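Local coordinates for protein AvrA (Salmonella typhimurium, PDB 6BE0) that probably transfers acetyl groups from acetyl-CoA to serine and threonine residues of target proteins, and binds inositol hexakisphosphate and coenzyme A, at residues Lys89-Val94 with Phe114-Gly119; Met174-Ile179 with Glu220-Ser225; Asn247-Ala252 with Glu266-Arg271. All blocks are in the same frame, centred on the assembly; numbering follows the deposited sequence.

Interaction 1. Residues Lys89-Val94 with Phe114-Gly119; sequences KFVMSV and FLVNMG
The F114 ring meets K89 obliquely and the F90 ring meets L115, the two pairs occupying opposite faces of the two parallel strands of a beta-alpha-beta crossover joined by helix 94-106. F114 CD2 lies 3.8 Å from K89 CB, and V91 CG1 approaches the same ring from farther along the strand; helix 94-106 packs on this face. On the other, F90 has CG anti to the backbone N (chi1 176°), which carries CD1 obliquely to 3.3 Å from L115 O and 4.0 Å from L115 CB, the two side chains crossing at about a right angle. Helix 65-82 covers both of these residues, and helix 186-199 also reaches L115.

V91 is held by both its polar backbone atoms along one edge, N donating to L115 O at 2.8 Å and O accepting from N117 N at 3.1 Å. Beside them, V91 CG2 presses on V116 CB at 3.5 Å. Past the strands, V94 CG2 meets the methyl CE of the doubly bent M118 chain, and a water joins V94 N to M118 O. N117 closes an Asx turn: besides H124 N, its OD1 accepts from G119 N at 3.3 Å, with the donor 53° out of the amide plane.

Interaction 2. Residues Met174-Ile179 with Glu220-Ser225; sequences MVELDI and EPFLPS
Two backbone bonds, both made by L223, hold the loop to strand 170-176: L223 N donates to M174 O at 2.8 Å in a straight line, and E176 N to L223 O at 2.9 Å. A third bond comes from a side chain. E176, with CG anti to its own backbone N (chi1 176°) and the chain extended beyond it, reaches across so that OE1 accepts from S225 N at 3.1 Å through its anti lone pair. S225 is the first residue of helix 225-228, so the carboxylate oxygen meets an N-H at a helix start, while OE2 is taken by C147 N in another loop.

Packing spreads outward from this polar line. OE1 also lies in the plane of the F222 ring, at its edge, 4.0 Å from CE1, the carboxylate standing 80° to the ring; E176 CB lies obliquely 3.9 Å from F222 CE1. V175 and L223 run side by side, CG2 of V175 being 4.0 Å from CD2 of L223, and M174 CB packs on F222 CB. The loop thus adds a single-bridge extension to the sheet's edge strand, just ahead of D178, which makes a salt bridge with the CoA-binding residue R181. A buried carboxylate that accepts from two backbone N-H groups, one opening a helix, is probably ionised, and ties two loops to one strand end.

Interaction 3. Residues Asn247-Ala252 with Glu266-Arg271; sequences NEYVEA and ETLYER. With IHP (inositol hexakisphosphate), chain B.
Y269 reaches out of helix 268-273 to touch N247 and V250 with the far end of its ring. From CB, with CG anti to the carbonyl carbon (chi1 -83°), the side chain runs toward helix 243-252. CE1 comes to 3.7 Å from N247 OD1, and CZ to 4.1 Å from V250 CG1, a methyl oblique to the ring. At the tip, OH donates a weak hydrogen bond of 2.8 Å to N247 OD1, the amide turned 79° from the ring, and lies close to V250 CG2 as well.

Alongside, L268 CD2 packs loosely against Y249 CD2 and V250 CG1, each at 4.4 Å. The start of the helix is set by a capping box, with E270 N bonded to T267 OG1 and T267 N to E270 OE1. R271, next after E270, extends to inositol hexakisphosphate: phosphate oxygen O24 sits 3.0 Å above the guanidinium plane, over its centre.

Helix 268-273 therefore faces two ways, with R271 in the inositol phosphate pocket and L268 and Y269 against helix 243-252, where both also touch L246. Y249, stacked on Y237 and bonded to L232 O, carries the packing into the loop before that helix.

Along the chain the three contacts follow in series, each closing before the next opens. Interactions 1 and 2 lie at the two edges of one mixed five-stranded sheet, on strands 88-91 with 111-117 and on strand 170-176, their centres 19 Å apart. Interaction 3 joins helix 243-252 to the start of helix 268-273, with its centre again 19 Å from that of interaction 2 but 30 Å from that of interaction 1, across the chain's centre. None of the contacts touch, although nearest atoms of interactions 2 and 3 come within about 5 Å. The D178 side chain of interaction 2 lies about 8 Å from bound coenzyme A; only interaction 3 supplies a ligand-pocket residue, R271.

Interaction 1. Residues Lys89-Val94 with Phe114-Gly119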
loop_
_atom_site.group_PDB
_atom_site.type_symbol
_atom_site.label_atom_id
_atom_site.label_comp_id
_atom_site.label_asym_id
_atom_site.label_seq_id
_atom_site.Cartn_x
_atom_site.Cartn_y
_atom_site.Cartn_z
ATOM N N LYS A 89 3.172 -8.383 -8.643
ATOM C CA LYS A 89 2.368 -9.591 -8.784
ATOM C C LYS A 89 1.144 -9.515 -7.880
ATOM O O LYS A 89 1.234 -9.059 -6.740
ATOM C CB LYS A 89 3.191 -10.835 -8.442
ATOM C CG LYS A 89 4.186 -11.253 -9.513
ATOM C CD LYS A 89 3.474 -11.775 -10.750
ATOM C CE LYS A 89 4.437 -12.441 -11.716
ATOM N NZ LYS A 89 3.740 -12.867 -12.960
ATOM N N PHE A 90 0.003 -9.952 -8.397
ATOM C CA PHE A 90 -1.212 -10.043 -7.600
ATOM C C PHE A 90 -1.436 -11.485 -7.172
ATOM O O PHE A 90 -1.575 -12.377 -8.010
ATOM C CB PHE A 90 -2.419 -9.523 -8.385
ATOM C CG PHE A 90 -3.727 -9.681 -7.661
ATOM C CD1 PHE A 90 -3.885 -9.197 -6.373
ATOM C CD2 PHE A 90 -4.802 -10.302 -8.273
ATOM C CE1 PHE A 90 -5.088 -9.340 -5.706
ATOM C CE2 PHE A 90 -6.007 -10.445 -7.614
ATOM C CZ PHE A 90 -6.151 -9.963 -6.328
ATOM N N VAL A 91 -1.452 -11.704 -5.862
ATOM C CA VAL A 91 -1.667 -13.030 -5.296
ATOM C C VAL A 91 -2.926 -13.003 -4.439
ATOM O O VAL A 91 -3.259 -11.978 -3.845
ATOM C CB VAL A 91 -0.456 -13.501 -4.466
ATOM C CG1 VAL A 91 0.757 -13.686 -5.367
ATOM C CG2 VAL A 91 -0.148 -12.517 -3.346
ATOM N N MET A 92 -3.619 -14.134 -4.377
ATOM C CA MET A 92 -4.962 -14.178 -3.821
ATOM C C MET A 92 -5.017 -14.931 -2.496
ATOM O O MET A 92 -6.097 -15.262 -2.005
ATOM C CB MET A 92 -5.907 -14.811 -4.840
ATOM C CG MET A 92 -5.668 -14.290 -6.252
ATOM S SD MET A 92 -6.995 -14.664 -7.411
ATOM C CE MET A 92 -8.260 -13.522 -6.840
ATOM N N SER A 93 -3.850 -15.195 -1.919
ATOM C CA SER A 93 -3.769 -15.808 -0.597
ATOM C C SER A 93 -2.355 -15.705 -0.042
ATOM O O SER A 93 -1.403 -15.452 -0.781
ATOM C CB SER A 93 -4.201 -17.274 -0.645
ATOM O OG SER A 93 -3.248 -18.067 -1.330
ATOM N N VAL A 94 -2.234 -15.904 1.266
ATOM C CA VAL A 94 -0.939 -15.913 1.936
ATOM C C VAL A 94 -0.059 -17.032 1.391
ATOM O O VAL A 94 1.150 -16.868 1.242
ATOM C CB VAL A 94 -1.102 -16.085 3.458
ATOM C CG1 VAL A 94 0.254 -16.187 4.150
ATOM C CG2 VAL A 94 -1.898 -14.931 4.027
ATOM N N PHE A 114 4.289 -7.375 -4.166
ATOM C CA PHE A 114 3.136 -8.262 -4.201
ATOM C C PHE A 114 1.911 -7.599 -3.602
ATOM O O PHE A 114 1.961 -7.124 -2.473
ATOM C CB PHE A 114 3.432 -9.551 -3.438
ATOM C CG PHE A 114 4.630 -10.298 -3.946
ATOM C CD1 PHE A 114 5.886 -10.062 -3.415
ATOM C CD2 PHE A 114 4.499 -11.243 -4.949
ATOM C CE1 PHE A 114 6.990 -10.751 -3.877
ATOM C CE2 PHE A 114 5.599 -11.935 -5.417
ATOM C CZ PHE A 114 6.846 -11.689 -4.879
ATOM N N LEU A 115 0.819 -7.564 -4.361
ATOM C CA LEU A 115 -0.490 -7.275 -3.791
ATOM C C LEU A 115 -1.108 -8.595 -3.368
ATOM O O LEU A 115 -1.356 -9.465 -4.205
ATOM C CB LEU A 115 -1.402 -6.552 -4.784
ATOM C CG LEU A 115 -0.993 -5.151 -5.238
ATOM C CD1 LEU A 115 -2.149 -4.509 -5.985
ATOM C CD2 LEU A 115 -0.561 -4.278 -4.070
ATOM N N VAL A 116 -1.346 -8.741 -2.070
ATOM C CA VAL A 116 -1.836 -9.997 -1.517
ATOM C C VAL A 116 -3.173 -9.814 -0.810
ATOM O O VAL A 116 -3.309 -8.979 0.082
ATOM C CB VAL A 116 -0.810 -10.616 -0.533
ATOM C CG1 VAL A 116 -0.376 -9.601 0.527
ATOM C CG2 VAL A 116 -1.368 -11.887 0.109
ATOM N N ASN A 117 -4.160 -10.599 -1.228
ATOM C CA ASN A 117 -5.415 -10.696 -0.498
ATOM C C ASN A 117 -5.248 -11.680 0.650
ATOM O O ASN A 117 -5.200 -12.892 0.439
ATOM C CB ASN A 117 -6.558 -11.134 -1.412
ATOM C CG ASN A 117 -7.901 -11.131 -0.703
ATOM O OD1 ASN A 117 -8.026 -10.623 0.413
ATOM N ND2 ASN A 117 -8.915 -11.692 -1.350
ATOM N N MET A 118 -5.155 -11.152 1.865
ATOM C CA MET A 118 -4.851 -11.970 3.031
ATOM C C MET A 118 -6.106 -12.638 3.575
ATOM O O MET A 118 -6.030 -13.667 4.244
ATOM C CB MET A 118 -4.195 -11.118 4.119
ATOM C CG MET A 118 -3.192 -10.100 3.587
ATOM S SD MET A 118 -1.716 -9.955 4.607
ATOM C CE MET A 118 -0.707 -11.228 3.876
ATOM N N GLY A 119 -7.261 -12.052 3.283
ATOM C CA GLY A 119 -8.525 -12.579 3.763
ATOM C C GLY A 119 -8.961 -13.827 3.023
ATOM O O GLY A 119 -8.529 -14.077 1.897
HETATM O O HOH W 1 -7.228 -15.608 0.556
HETATM O O HOH W 2 -4.981 -15.993 2.784
#

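Interaction 2. Residues Met174-Ile179 with Glu220-Ser225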
loop_
_atom_site.group_PDB
_atom_site.type_symbol
_atom_site.label_atom_id
_atom_site.label_comp_id
_atom_site.label_asym_id
_atom_site.label_seq_id
_atom_site.Cartn_x
_atom_site.Cartn_y
_atom_site.Cartn_z
ATOM N N MET A 174 6.624 -6.831 9.505
ATOM C CA MET A 174 5.328 -6.247 9.190
ATOM C C MET A 174 5.305 -4.809 9.689
ATOM O O MET A 174 5.711 -4.533 10.817
ATOM C CB MET A 174 4.205 -7.071 9.817
ATOM C CG MET A 174 2.816 -6.492 9.633
ATOM S SD MET A 174 1.551 -7.631 10.222
ATOM C CE MET A 174 0.373 -6.491 10.937
ATOM N N VAL A 175 4.843 -3.897 8.840
ATOM C CA VAL A 175 4.873 -2.472 9.146
ATOM C C VAL A 175 3.469 -1.877 9.190
ATOM O O VAL A 175 2.705 -1.972 8.228
ATOM C CB VAL A 175 5.721 -1.698 8.116
ATOM C CG1 VAL A 175 5.713 -0.202 8.419
ATOM C CG2 VAL A 175 7.145 -2.227 8.107
ATOM N N GLU A 176 3.145 -1.262 10.321
ATOM C CA GLU A 176 1.896 -0.533 10.487
ATOM C C GLU A 176 2.078 0.893 9.988
ATOM O O GLU A 176 3.042 1.561 10.359
ATOM C CB GLU A 176 1.464 -0.540 11.956
ATOM C CG GLU A 176 0.211 0.269 12.261
ATOM C CD GLU A 176 0.011 0.482 13.750
ATOM O OE1 GLU A 176 0.951 0.968 14.414
ATOM O OE2 GLU A 176 -1.086 0.161 14.255
ATOM N N LEU A 177 1.156 1.354 9.148
ATOM C CA LEU A 177 1.212 2.713 8.617
ATOM C C LEU A 177 0.149 3.606 9.249
ATOM O O LEU A 177 0.415 4.766 9.568
ATOM C CB LEU A 177 1.050 2.698 7.093
ATOM C CG LEU A 177 2.149 1.985 6.296
ATOM C CD1 LEU A 177 1.890 2.123 4.803
ATOM C CD2 LEU A 177 3.535 2.515 6.644
ATOM N N ASP A 178 -1.047 3.054 9.439
ATOM C CA ASP A 178 -2.183 3.807 9.968
ATOM C C ASP A 178 -2.387 5.103 9.190
ATOM O O ASP A 178 -2.385 6.191 9.765
ATOM C CB ASP A 178 -1.989 4.112 11.457
ATOM C CG ASP A 178 -3.239 4.690 12.107
ATOM O OD1 ASP A 178 -4.358 4.364 11.654
ATOM O OD2 ASP A 178 -3.102 5.472 13.071
ATOM N N ILE A 179 -2.544 4.975 7.875
ATOM C CA ILE A 179 -2.850 6.114 7.017
ATOM C C ILE A 179 -4.189 5.898 6.321
ATOM O O ILE A 179 -4.783 6.842 5.802
ATOM C CB ILE A 179 -1.749 6.349 5.966
ATOM C CG1 ILE A 179 -1.486 5.071 5.166
ATOM C CG2 ILE A 179 -0.473 6.827 6.649
ATOM C CD1 ILE A 179 -0.594 5.282 3.958
ATOM N N GLU A 220 9.543 -6.127 19.713
ATOM C CA GLU A 220 8.161 -5.934 19.285
ATOM C C GLU A 220 7.831 -6.823 18.084
ATOM O O GLU A 220 8.699 -7.093 17.253
ATOM C CB GLU A 220 7.911 -4.464 18.945
ATOM C CG GLU A 220 8.119 -3.527 20.125
ATOM C CD GLU A 220 7.619 -2.121 19.856
ATOM O OE1 GLU A 220 7.283 -1.819 18.692
ATOM O OE2 GLU A 220 7.555 -1.319 20.811
ATOM N N PRO A 221 6.569 -7.280 17.990
ATOM C CA PRO A 221 6.174 -8.216 16.930
ATOM C C PRO A 221 6.208 -7.578 15.542
ATOM O O PRO A 221 6.794 -8.146 14.616
ATOM C CB PRO A 221 4.747 -8.605 17.321
ATOM C CG PRO A 221 4.238 -7.447 18.097
ATOM C CD PRO A 221 5.422 -6.879 18.826
ATOM N N PHE A 222 5.578 -6.414 15.409
ATOM C CA PHE A 222 5.589 -5.658 14.164
ATOM C C PHE A 222 6.124 -4.255 14.416
ATOM O O PHE A 222 6.360 -3.872 15.561
ATOM C CB PHE A 222 4.185 -5.589 13.558
ATOM C CG PHE A 222 3.188 -4.858 14.409
ATOM C CD1 PHE A 222 2.965 -3.504 14.229
ATOM C CD2 PHE A 222 2.471 -5.525 15.386
ATOM C CE1 PHE A 222 2.045 -2.828 15.011
ATOM C CE2 PHE A 222 1.550 -4.856 16.170
ATOM C CZ PHE A 222 1.337 -3.506 15.981
ATOM N N LEU A 223 6.310 -3.492 13.345
ATOM C CA LEU A 223 6.821 -2.133 13.452
ATOM C C LEU A 223 5.664 -1.140 13.577
ATOM O O LEU A 223 4.860 -1.015 12.655
ATOM C CB LEU A 223 7.681 -1.790 12.236
ATOM C CG LEU A 223 8.503 -0.506 12.346
ATOM C CD1 LEU A 223 9.704 -0.717 13.255
ATOM C CD2 LEU A 223 8.939 -0.025 10.972
ATOM N N PRO A 224 5.569 -0.432 14.717
ATOM C CA PRO A 224 4.464 0.521 14.865
ATOM C C PRO A 224 4.632 1.734 13.956
ATOM O O PRO A 224 5.716 1.939 13.406
ATOM C CB PRO A 224 4.537 0.915 16.341
ATOM C CG PRO A 224 5.963 0.738 16.702
ATOM C CD PRO A 224 6.452 -0.433 15.898
ATOM N N SER A 225 3.573 2.524 13.808
ATOM C CA SER A 225 3.555 3.615 12.837
ATOM C C SER A 225 4.581 4.707 13.138
ATOM O O SER A 225 5.228 5.217 12.223
ATOM C CB SER A 225 2.156 4.232 12.770
ATOM O OG SER A 225 1.772 4.765 14.023
#

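Interaction 3. Residues Asn247-Ala252 with Glu266-Arg271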
loop_
_atom_site.group_PDB
_atom_site.type_symbol
_atom_site.label_atom_id
_atom_site.label_comp_id
_atom_site.label_asym_id
_atom_site.label_seq_id
_atom_site.Cartn_x
_atom_site.Cartn_y
_atom_site.Cartn_z
ATOM N N ASN A 247 0.326 15.371 10.912
ATOM C CA ASN A 247 1.065 16.155 11.896
ATOM C C ASN A 247 2.068 15.291 12.650
ATOM O O ASN A 247 3.109 15.772 13.090
ATOM C CB ASN A 247 0.116 16.819 12.895
ATOM C CG ASN A 247 -0.828 17.806 12.242
ATOM O OD1 ASN A 247 -0.596 18.261 11.122
ATOM N ND2 ASN A 247 -1.900 18.150 12.946
ATOM N N GLU A 248 1.747 14.012 12.803
ATOM C CA GLU A 248 2.635 13.084 13.489
ATOM C C GLU A 248 3.823 12.720 12.609
ATOM O O GLU A 248 4.920 12.467 13.108
ATOM C CB GLU A 248 1.874 11.823 13.901
ATOM C CG GLU A 248 0.840 12.061 14.992
ATOM C CD GLU A 248 -0.080 10.874 15.196
ATOM O OE1 GLU A 248 0.229 9.781 14.670
ATOM O OE2 GLU A 248 -1.114 11.038 15.882
ATOM N N TYR A 249 3.607 12.698 11.298
ATOM C CA TYR A 249 4.673 12.358 10.364
ATOM C C TYR A 249 5.674 13.501 10.214
ATOM O O TYR A 249 6.884 13.274 10.209
ATOM C CB TYR A 249 4.103 11.990 8.994
ATOM C CG TYR A 249 5.183 11.704 7.972
ATOM C CD1 TYR A 249 5.927 10.534 8.031
ATOM C CD2 TYR A 249 5.467 12.608 6.958
ATOM C CE1 TYR A 249 6.918 10.271 7.111
ATOM C CE2 TYR A 249 6.458 12.352 6.032
ATOM C CZ TYR A 249 7.179 11.181 6.112
ATOM O OH TYR A 249 8.166 10.921 5.191
ATOM N N VAL A 250 5.170 14.725 10.089
ATOM C CA VAL A 250 6.034 15.889 9.906
ATOM C C VAL A 250 6.813 16.220 11.177
ATOM O O VAL A 250 7.845 16.884 11.121
ATOM C CB VAL A 250 5.229 17.133 9.482
ATOM C CG1 VAL A 250 4.566 16.904 8.133
ATOM C CG2 VAL A 250 4.197 17.480 10.535
ATOM N N GLU A 251 6.314 15.766 12.322
ATOM C CA GLU A 251 7.034 15.943 13.576
ATOM C C GLU A 251 8.279 15.065 13.579
ATOM O O GLU A 251 9.263 15.368 14.255
ATOM C CB GLU A 251 6.139 15.618 14.773
ATOM C CG GLU A 251 5.229 16.767 15.189
ATOM C CD GLU A 251 4.264 16.381 16.292
ATOM O OE1 GLU A 251 4.562 15.422 17.035
ATOM O OE2 GLU A 251 3.207 17.037 16.416
ATOM N N ALA A 252 8.226 13.980 12.813
ATOM C CA ALA A 252 9.374 13.097 12.634
ATOM C C ALA A 252 10.190 13.508 11.410
ATOM O O ALA A 252 11.326 13.065 11.234
ATOM C CB ALA A 252 8.913 11.655 12.502
ATOM N N GLU A 266 2.330 21.367 -5.278
ATOM C CA GLU A 266 1.648 21.546 -4.001
ATOM C C GLU A 266 2.298 20.669 -2.941
ATOM O O GLU A 266 2.702 19.540 -3.212
ATOM C CB GLU A 266 0.153 21.230 -4.124
ATOM C CG GLU A 266 -0.171 19.919 -4.822
ATOM C CD GLU A 266 -1.668 19.696 -4.973
ATOM O OE1 GLU A 266 -2.079 18.547 -5.238
ATOM O OE2 GLU A 266 -2.435 20.672 -4.833
ATOM N N THR A 267 2.405 21.207 -1.731
ATOM C CA THR A 267 3.053 20.501 -0.638
ATOM C C THR A 267 2.178 19.360 -0.137
ATOM O O THR A 267 1.040 19.198 -0.580
ATOM C CB THR A 267 3.365 21.448 0.534
ATOM O OG1 THR A 267 2.142 21.905 1.124
ATOM C CG2 THR A 267 4.176 22.645 0.055
ATOM N N LEU A 268 2.721 18.568 0.781
ATOM C CA LEU A 268 1.979 17.475 1.398
ATOM C C LEU A 268 0.692 17.991 2.035
ATOM O O LEU A 268 -0.373 17.395 1.879
ATOM C CB LEU A 268 2.846 16.773 2.447
ATOM C CG LEU A 268 2.217 15.591 3.185
ATOM C CD1 LEU A 268 1.981 14.425 2.237
ATOM C CD2 LEU A 268 3.099 15.174 4.351
ATOM N N TYR A 269 0.800 19.106 2.750
ATOM C CA TYR A 269 -0.353 19.716 3.403
ATOM C C TYR A 269 -1.311 20.338 2.394
ATOM O O TYR A 269 -2.526 20.179 2.503
ATOM C CB TYR A 269 0.099 20.787 4.400
ATOM C CG TYR A 269 0.512 20.278 5.766
ATOM C CD1 TYR A 269 -0.023 19.109 6.296
ATOM C CD2 TYR A 269 1.429 20.982 6.533
ATOM C CE1 TYR A 269 0.351 18.655 7.542
ATOM C CE2 TYR A 269 1.807 20.534 7.781
ATOM C CZ TYR A 269 1.264 19.372 8.280
ATOM O OH TYR A 269 1.636 18.924 9.522
ATOM N N GLU A 270 -0.762 21.057 1.420
ATOM C CA GLU A 270 -1.582 21.711 0.408
ATOM C C GLU A 270 -2.384 20.684 -0.382
ATOM O O GLU A 270 -3.534 20.930 -0.743
ATOM C CB GLU A 270 -0.711 22.545 -0.535
ATOM C CG GLU A 270 -0.232 23.860 0.064
ATOM C CD GLU A 270 0.532 24.713 -0.930
ATOM O OE1 GLU A 270 1.049 24.156 -1.921
ATOM O OE2 GLU A 270 0.609 25.944 -0.722
ATOM N N ARG A 271 -1.776 19.531 -0.641
ATOM C CA ARG A 271 -2.459 18.468 -1.366
ATOM C C ARG A 271 -3.555 17.832 -0.516
ATOM O O ARG A 271 -4.629 17.506 -1.024
ATOM C CB ARG A 271 -1.474 17.389 -1.819
ATOM C CG ARG A 271 -2.173 16.087 -2.158
ATOM C CD ARG A 271 -1.327 15.126 -2.965
ATOM N NE ARG A 271 -1.990 13.826 -3.037
ATOM C CZ ARG A 271 -3.101 13.588 -3.728
ATOM N NH1 ARG A 271 -3.681 14.555 -4.426
ATOM N NH2 ARG A 271 -3.635 12.378 -3.720
HETATM C C1 IHP B . 2.319 10.296 -10.170
HETATM C C2 IHP B . 1.385 9.466 -9.298
HETATM C C3 IHP B . 0.415 10.352 -8.534
HETATM C C4 IHP B . -0.335 11.268 -9.479
HETATM C C5 IHP B . 0.664 12.188 -10.155
HETATM C C6 IHP B . 1.637 11.380 -11.001
HETATM O O11 IHP B . 3.039 9.413 -11.012
HETATM P P1 IHP B . 4.549 9.073 -10.628
HETATM O O21 IHP B . 4.819 7.610 -10.898
HETATM O O31 IHP B . 4.806 9.346 -9.161
HETATM O O41 IHP B . 5.473 9.915 -11.467
HETATM O O12 IHP B . 0.670 8.505 -10.107
HETATM P P2 IHP B . 0.889 6.954 -9.872
HETATM O O22 IHP B . 2.360 6.612 -9.902
HETATM O O32 IHP B . 0.332 6.533 -8.534
HETATM O O42 IHP B . 0.188 6.180 -10.966
HETATM O O13 IHP B . -0.492 9.543 -7.783
HETATM P P3 IHP B . -0.388 9.530 -6.193
HETATM O O23 IHP B . -0.636 8.133 -5.679
HETATM O O33 IHP B . 0.977 9.985 -5.733
HETATM O O43 IHP B . -1.432 10.448 -5.614
HETATM O O14 IHP B . -1.372 11.984 -8.782
HETATM P P4 IHP B . -1.106 13.167 -7.718
HETATM O O24 IHP B . -1.988 12.956 -6.509
HETATM O O34 IHP B . 0.336 13.209 -7.265
HETATM O O44 IHP B . -1.476 14.490 -8.330
HETATM O O15 IHP B . 0.016 13.173 -10.962
HETATM P P5 IHP B . 0.698 14.593 -11.125
HETATM O O25 IHP B . 2.150 14.525 -10.701
HETATM O O35 IHP B . 0.617 15.015 -12.571
HETATM O O45 IHP B . -0.005 15.622 -10.275
HETATM O O16 IHP B . 0.964 10.813 -12.123
HETATM P P6 IHP B . 1.574 11.000 -13.552
HETATM O O26 IHP B . 0.566 10.584 -14.592
HETATM O O36 IHP B . 1.945 12.444 -13.769
HETATM O O46 IHP B . 2.805 10.142 -13.710
#